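D-alanyl-D-alanine carboxypeptidase DacB2 (Mycobacterium tuberculosis H37Rv, PDB 4RYE) shows D,D-carboxypeptidase activity on stem-type pentapeptides and probably trims peptidoglycan stem peptides in mycobacterial cell wall synthesis. Local coordinates at residues A[98-103]-A[189-194]; A[21-26]-A[35-40]. All blocks are in the same frame, centred on the assembly; numbering follows the deposited sequence.

The two contacts lie on opposite sides of the chain's centre, their centres about 27 Å apart and their nearest atoms about 18 Å apart. Contact 2 comes first along the chain and closes before contact 1 opens: it pairs strands 22-27 and 32-37, a hairpin in the six-stranded antiparallel sheet. Contact 1 bridges 85 residues, bringing the end of helix 91-100 against the outgoing end of the two-stranded sheet 179-184/187-192. The two share no strand or helix, but both belong to the penicillin-binding fold of the S11 peptidases. Contact 2 belongs to its sheet, away from the catalytic residues, whereas contact 1 carries Ser-102, assigned to the active site by similarity with relatives.

Contact 1: residues A[98-103]-A[189-194]; sequences LLLVSG and QLIVNQ
Leu-100 and Asn-193 cross at about a right angle, the leucine CG lying 3.9 Å from Asn-193 CB while CD1 reaches the side-chain amide and CD2 turns back to the backbone of strand 187-192. The amide itself is held by other partners: Asn-193 ND2 donates to the carbonyls of Thr-175 and Glu-177, and OD1 accepts from Asp-195 N. Beside this pair, Val-101 meets Ile-191 almost perpendicularly, with Val-101 CG1 4.1 Å from Ile-191 CB and 3.3 Å from Val-192 O. The single hydrogen bond across the contact runs from Gln-194 N to Leu-100 O (2.8 Å, 160° at the hydrogen), its donor in the carbonyl plane. Helix 91-100 thus ends against the chain leaving the strand, just before Ser-102, which probably corresponds to the serine of the SxN motif of penicillin-binding enzymes. Ser-102 OG hydrogen-bonds to Ser-47 OG and Lys-208 NZ, with a weak bond to Lys-50 NZ, consistent with its assigned active-site role. Gln-194 also approaches this serine. Its CG sits between backbone N and carbonyl carbon (chi1 72°) and passes 3.3 Å from Leu-100 O; the extended chain beyond carries NE2 to 3.3 Å from Ser-102 CB, and the side chain also touches Lys-208 and Thr-209 of strand 204-212.

Contact 2: residues A[21-26]-A[35-40]; sequences QTWIVA and AGRDQN
A chi1 of 50° sets Trp-23 CG between its own backbone N and carbonyl carbon, and chi2 of -98° swings the indole across the neighbouring strand, where Arg-37 CB lies over one face of the ring. The CH-pi contact is close, Arg-37 CB being 3.7 Å from the centroid of the Trp-23 five-membered ring and 23° off its normal. Gly-36 C lies over the same face, also toward the rim, while Ala-35 CB meets the ring at its edge, 3.8 Å from Trp-23 CZ3. Arg-37 is extended from CG to NE and runs on beside Gln-21, pointing the same way. Gln-21 O sits over one face of the guanidinium, which stands nearly perpendicular to the Gln-21 amide. Where Ile-24 faces Gly-36, Ile-24 CD1 packs against Gln-39 CB at 3.9 Å. Thr-22 CG2 meets Asp-38 CB, and a water joins Thr-22 OG1 to Asp-38 O just past the last strand pair.

The backbones are tied by Trp-23 N to Arg-37 O (3.0 Å), Arg-37 N to Trp-23 O (2.8 Å) and Val-25 N to Ala-35 O (2.8 Å), with a weak return bond from Ala-35 N to Val-25 O. On its far edge strand 22-27 pairs with strand 228-237, where Gln-21 and Thr-22 together face Met-235 in a classic beta bulge. Consecutive and antiparallel, strands 22-27 and 32-37 form a beta hairpin. Helix 246-259 covers its Trp-23 and Val-25 face and helix 155-166 its Ile-24 face, as in the central sheet of the beta-lactamase and penicillin-binding fold.

Contact 1: residues A[98-103]-A[189-194]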
loop_
_atom_site.group_PDB
_atom_site.type_symbol
_atom_site.label_atom_id
_atom_site.label_comp_id
_atom_site.label_asym_id
_atom_site.label_seq_id
_atom_site.Cartn_x
_atom_site.Cartn_y
_atom_site.Cartn_z
ATOM N N LEU A 98 9.435 5.191 3.474
ATOM C CA LEU A 98 8.731 4.290 2.560
ATOM C C LEU A 98 7.219 4.468 2.592
ATOM O O LEU A 98 6.568 4.564 1.544
ATOM C CB LEU A 98 9.052 2.832 2.909
ATOM C CG LEU A 98 8.504 1.790 1.941
ATOM C CD1 LEU A 98 9.309 1.838 0.653
ATOM C CD2 LEU A 98 8.550 0.395 2.556
ATOM N N LEU A 99 6.658 4.503 3.796
ATOM C CA LEU A 99 5.214 4.431 3.961
ATOM C C LEU A 99 4.506 5.782 4.040
ATOM O O LEU A 99 3.334 5.873 3.690
ATOM C CB LEU A 99 4.866 3.575 5.170
ATOM C CG LEU A 99 5.293 2.104 5.062
ATOM C CD1 LEU A 99 4.911 1.375 6.330
ATOM C CD2 LEU A 99 4.673 1.419 3.845
ATOM N N LEU A 100 5.200 6.824 4.495
ATOM C CA LEU A 100 4.572 8.151 4.605
ATOM C C LEU A 100 4.681 8.985 3.327
ATOM O O LEU A 100 3.739 9.694 2.959
ATOM C CB LEU A 100 5.144 8.947 5.787
ATOM C CG LEU A 100 4.451 8.771 7.142
ATOM C CD1 LEU A 100 4.445 7.311 7.568
ATOM C CD2 LEU A 100 5.128 9.618 8.203
ATOM N N VAL A 101 5.826 8.919 2.657
ATOM C CA VAL A 101 6.016 9.729 1.450
ATOM C C VAL A 101 6.345 8.905 0.201
ATOM O O VAL A 101 6.724 9.468 -0.834
ATOM C CB VAL A 101 7.073 10.849 1.648
ATOM C CG1 VAL A 101 6.724 11.724 2.846
ATOM C CG2 VAL A 101 8.466 10.259 1.799
ATOM N N SER A 102 6.189 7.584 0.299
ATOM C CA SER A 102 6.405 6.683 -0.835
ATOM C C SER A 102 7.806 6.834 -1.433
ATOM O O SER A 102 7.974 6.855 -2.656
ATOM C CB SER A 102 5.357 6.927 -1.924
ATOM O OG SER A 102 5.173 5.757 -2.705
ATOM N N GLY A 103 8.812 6.935 -0.571
ATOM C CA GLY A 103 10.166 7.212 -1.022
ATOM C C GLY A 103 10.767 6.024 -1.746
ATOM O O GLY A 103 10.928 4.963 -1.154
ATOM N N GLN A 189 14.400 16.479 9.573
ATOM C CA GLN A 189 13.321 17.166 8.869
ATOM C C GLN A 189 12.031 16.408 9.125
ATOM O O GLN A 189 12.006 15.178 9.059
ATOM C CB GLN A 189 13.601 17.228 7.352
ATOM C CG GLN A 189 13.908 15.860 6.694
ATOM C CD GLN A 189 14.043 15.911 5.163
ATOM O OE1 GLN A 189 14.890 16.629 4.621
ATOM N NE2 GLN A 189 13.212 15.130 4.464
ATOM N N LEU A 190 10.959 17.128 9.431
ATOM C CA LEU A 190 9.661 16.487 9.607
ATOM C C LEU A 190 9.074 16.128 8.239
ATOM O O LEU A 190 8.969 16.984 7.361
ATOM C CB LEU A 190 8.718 17.421 10.380
ATOM C CG LEU A 190 7.426 16.826 10.949
ATOM C CD1 LEU A 190 7.088 17.487 12.271
ATOM C CD2 LEU A 190 6.274 17.000 9.975
ATOM N N ILE A 191 8.716 14.859 8.047
ATOM C CA ILE A 191 7.993 14.452 6.847
ATOM C C ILE A 191 6.542 14.127 7.201
ATOM O O ILE A 191 6.264 13.632 8.296
ATOM C CB ILE A 191 8.646 13.241 6.160
ATOM C CG1 ILE A 191 8.714 12.044 7.122
ATOM C CG2 ILE A 191 10.038 13.616 5.641
ATOM C CD1 ILE A 191 9.112 10.732 6.453
ATOM N N VAL A 192 5.622 14.417 6.283
ATOM C CA VAL A 192 4.199 14.228 6.554
ATOM C C VAL A 192 3.638 13.068 5.747
ATOM O O VAL A 192 4.110 12.764 4.640
ATOM C CB VAL A 192 3.371 15.511 6.292
ATOM C CG1 VAL A 192 3.903 16.663 7.120
ATOM C CG2 VAL A 192 3.391 15.879 4.815
ATOM N N ASN A 193 2.636 12.407 6.321
ATOM C CA ASN A 193 1.975 11.291 5.677
ATOM C C ASN A 193 1.140 11.793 4.501
ATOM O O ASN A 193 0.271 12.645 4.677
ATOM C CB ASN A 193 1.064 10.590 6.693
ATOM C CG ASN A 193 0.634 9.209 6.240
ATOM O OD1 ASN A 193 0.439 8.958 5.048
ATOM N ND2 ASN A 193 0.480 8.300 7.195
ATOM N N GLN A 194 1.393 11.266 3.308
ATOM C CA GLN A 194 0.690 11.726 2.113
ATOM C C GLN A 194 -0.697 11.106 1.933
ATOM O O GLN A 194 -1.415 11.464 1.002
ATOM C CB GLN A 194 1.538 11.473 0.862
ATOM C CG GLN A 194 1.631 10.015 0.459
ATOM C CD GLN A 194 2.575 9.789 -0.711
ATOM O OE1 GLN A 194 3.248 10.715 -1.171
ATOM N NE2 GLN A 194 2.621 8.555 -1.204
#

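Contact 2: residues A[21-26]-A[35-40]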
loop_
_atom_site.group_PDB
_atom_site.type_symbol
_atom_site.label_atom_id
_atom_site.label_comp_id
_atom_site.label_asym_id
_atom_site.label_seq_id
_atom_site.Cartn_x
_atom_site.Cartn_y
_atom_site.Cartn_z
ATOM N N GLN A 21 -10.781 1.049 -12.080
ATOM C CA GLN A 21 -11.344 0.034 -12.973
ATOM C C GLN A 21 -11.483 -1.350 -12.319
ATOM O O GLN A 21 -12.315 -2.144 -12.747
ATOM C CB GLN A 21 -10.590 -0.035 -14.307
ATOM C CG GLN A 21 -10.822 1.194 -15.190
ATOM C CD GLN A 21 -12.289 1.422 -15.479
ATOM O OE1 GLN A 21 -12.885 0.715 -16.292
ATOM N NE2 GLN A 21 -12.887 2.401 -14.803
ATOM N N THR A 22 -10.668 -1.642 -11.304
ATOM C CA THR A 22 -10.914 -2.812 -10.458
ATOM C C THR A 22 -10.846 -2.380 -9.007
ATOM O O THR A 22 -10.131 -1.447 -8.681
ATOM C CB THR A 22 -9.882 -3.949 -10.653
ATOM O OG1 THR A 22 -8.678 -3.624 -9.950
ATOM C CG2 THR A 22 -9.592 -4.196 -12.155
ATOM N N TRP A 23 -11.591 -3.056 -8.141
ATOM C CA TRP A 23 -11.584 -2.721 -6.721
ATOM C C TRP A 23 -12.240 -3.849 -5.937
ATOM O O TRP A 23 -12.876 -4.738 -6.523
ATOM C CB TRP A 23 -12.283 -1.369 -6.452
ATOM C CG TRP A 23 -13.657 -1.237 -7.083
ATOM C CD1 TRP A 23 -13.964 -0.612 -8.262
ATOM C CD2 TRP A 23 -14.897 -1.734 -6.563
ATOM N NE1 TRP A 23 -15.310 -0.700 -8.508
ATOM C CE2 TRP A 23 -15.905 -1.388 -7.482
ATOM C CE3 TRP A 23 -15.248 -2.447 -5.412
ATOM C CZ2 TRP A 23 -17.248 -1.729 -7.285
ATOM C CZ3 TRP A 23 -16.582 -2.790 -5.218
ATOM C CH2 TRP A 23 -17.561 -2.433 -6.149
ATOM N N ILE A 24 -12.075 -3.818 -4.620
ATOM C CA ILE A 24 -12.674 -4.830 -3.746
ATOM C C ILE A 24 -12.928 -4.183 -2.398
ATOM O O ILE A 24 -12.236 -3.248 -2.028
ATOM C CB ILE A 24 -11.748 -6.078 -3.604
ATOM C CG1 ILE A 24 -12.473 -7.243 -2.923
ATOM C CG2 ILE A 24 -10.445 -5.736 -2.870
ATOM C CD1 ILE A 24 -11.680 -8.561 -2.951
ATOM N N VAL A 25 -13.954 -4.641 -1.690
ATOM C CA VAL A 25 -14.238 -4.188 -0.330
ATOM C C VAL A 25 -14.358 -5.441 0.511
ATOM O O VAL A 25 -15.163 -6.329 0.207
ATOM C CB VAL A 25 -15.569 -3.409 -0.227
ATOM C CG1 VAL A 25 -15.794 -2.935 1.214
ATOM C CG2 VAL A 25 -15.568 -2.213 -1.171
ATOM N N ALA A 26 -13.530 -5.549 1.540
ATOM C CA ALA A 26 -13.503 -6.759 2.351
ATOM C C ALA A 26 -13.463 -6.389 3.828
ATOM O O ALA A 26 -13.175 -5.236 4.186
ATOM C CB ALA A 26 -12.315 -7.659 1.962
ATOM N N ALA A 35 -17.963 -6.680 -1.629
ATOM C CA ALA A 35 -18.223 -6.336 -3.023
ATOM C C ALA A 35 -16.910 -6.295 -3.776
ATOM O O ALA A 35 -15.858 -6.128 -3.185
ATOM C CB ALA A 35 -18.942 -4.977 -3.123
ATOM N N GLY A 36 -16.972 -6.434 -5.092
ATOM C CA GLY A 36 -15.759 -6.353 -5.878
ATOM C C GLY A 36 -16.072 -6.100 -7.328
ATOM O O GLY A 36 -17.158 -6.444 -7.813
ATOM N N ARG A 37 -15.133 -5.464 -8.019
ATOM C CA ARG A 37 -15.229 -5.338 -9.458
ATOM C C ARG A 37 -13.925 -5.815 -10.074
ATOM O O ARG A 37 -12.873 -5.224 -9.818
ATOM C CB ARG A 37 -15.502 -3.899 -9.869
ATOM C CG ARG A 37 -15.636 -3.749 -11.376
ATOM C CD ARG A 37 -15.958 -2.325 -11.785
ATOM N NE ARG A 37 -15.955 -2.186 -13.235
ATOM C CZ ARG A 37 -15.622 -1.073 -13.878
ATOM N NH1 ARG A 37 -15.261 0.004 -13.192
ATOM N NH2 ARG A 37 -15.646 -1.039 -15.204
ATOM N N ASP A 38 -13.993 -6.888 -10.868
ATOM C CA ASP A 38 -12.795 -7.478 -11.466
ATOM C C ASP A 38 -11.653 -7.641 -10.453
ATOM O O ASP A 38 -10.475 -7.407 -10.766
ATOM C CB ASP A 38 -12.337 -6.636 -12.664
ATOM C CG ASP A 38 -13.219 -6.814 -13.878
ATOM O OD1 ASP A 38 -13.961 -7.818 -13.943
ATOM O OD2 ASP A 38 -13.158 -5.947 -14.778
ATOM N N GLN A 39 -11.993 -8.042 -9.235
ATOM C CA GLN A 39 -11.011 -8.060 -8.159
ATOM C C GLN A 39 -9.869 -9.075 -8.340
ATOM O O GLN A 39 -8.895 -9.040 -7.601
ATOM C CB GLN A 39 -11.695 -8.258 -6.798
ATOM C CG GLN A 39 -12.429 -9.574 -6.647
ATOM C CD GLN A 39 -13.919 -9.432 -6.919
ATOM O OE1 GLN A 39 -14.336 -8.820 -7.918
ATOM N NE2 GLN A 39 -14.734 -9.987 -6.025
ATOM N N ASN A 40 -9.987 -9.982 -9.308
ATOM C CA ASN A 40 -8.906 -10.932 -9.581
ATOM C C ASN A 40 -8.168 -10.647 -10.895
ATOM O O ASN A 40 -7.366 -11.462 -11.352
ATOM C CB ASN A 40 -9.432 -12.372 -9.591
ATOM C CG ASN A 40 -10.079 -12.765 -8.273
ATOM O OD1 ASN A 40 -9.547 -12.491 -7.199
ATOM N ND2 ASN A 40 -11.245 -13.389 -8.354
HETATM O O HOH W 1 -12.095 -3.763 -14.919
HETATM O O HOH W 2 -7.893 -6.444 -9.712
#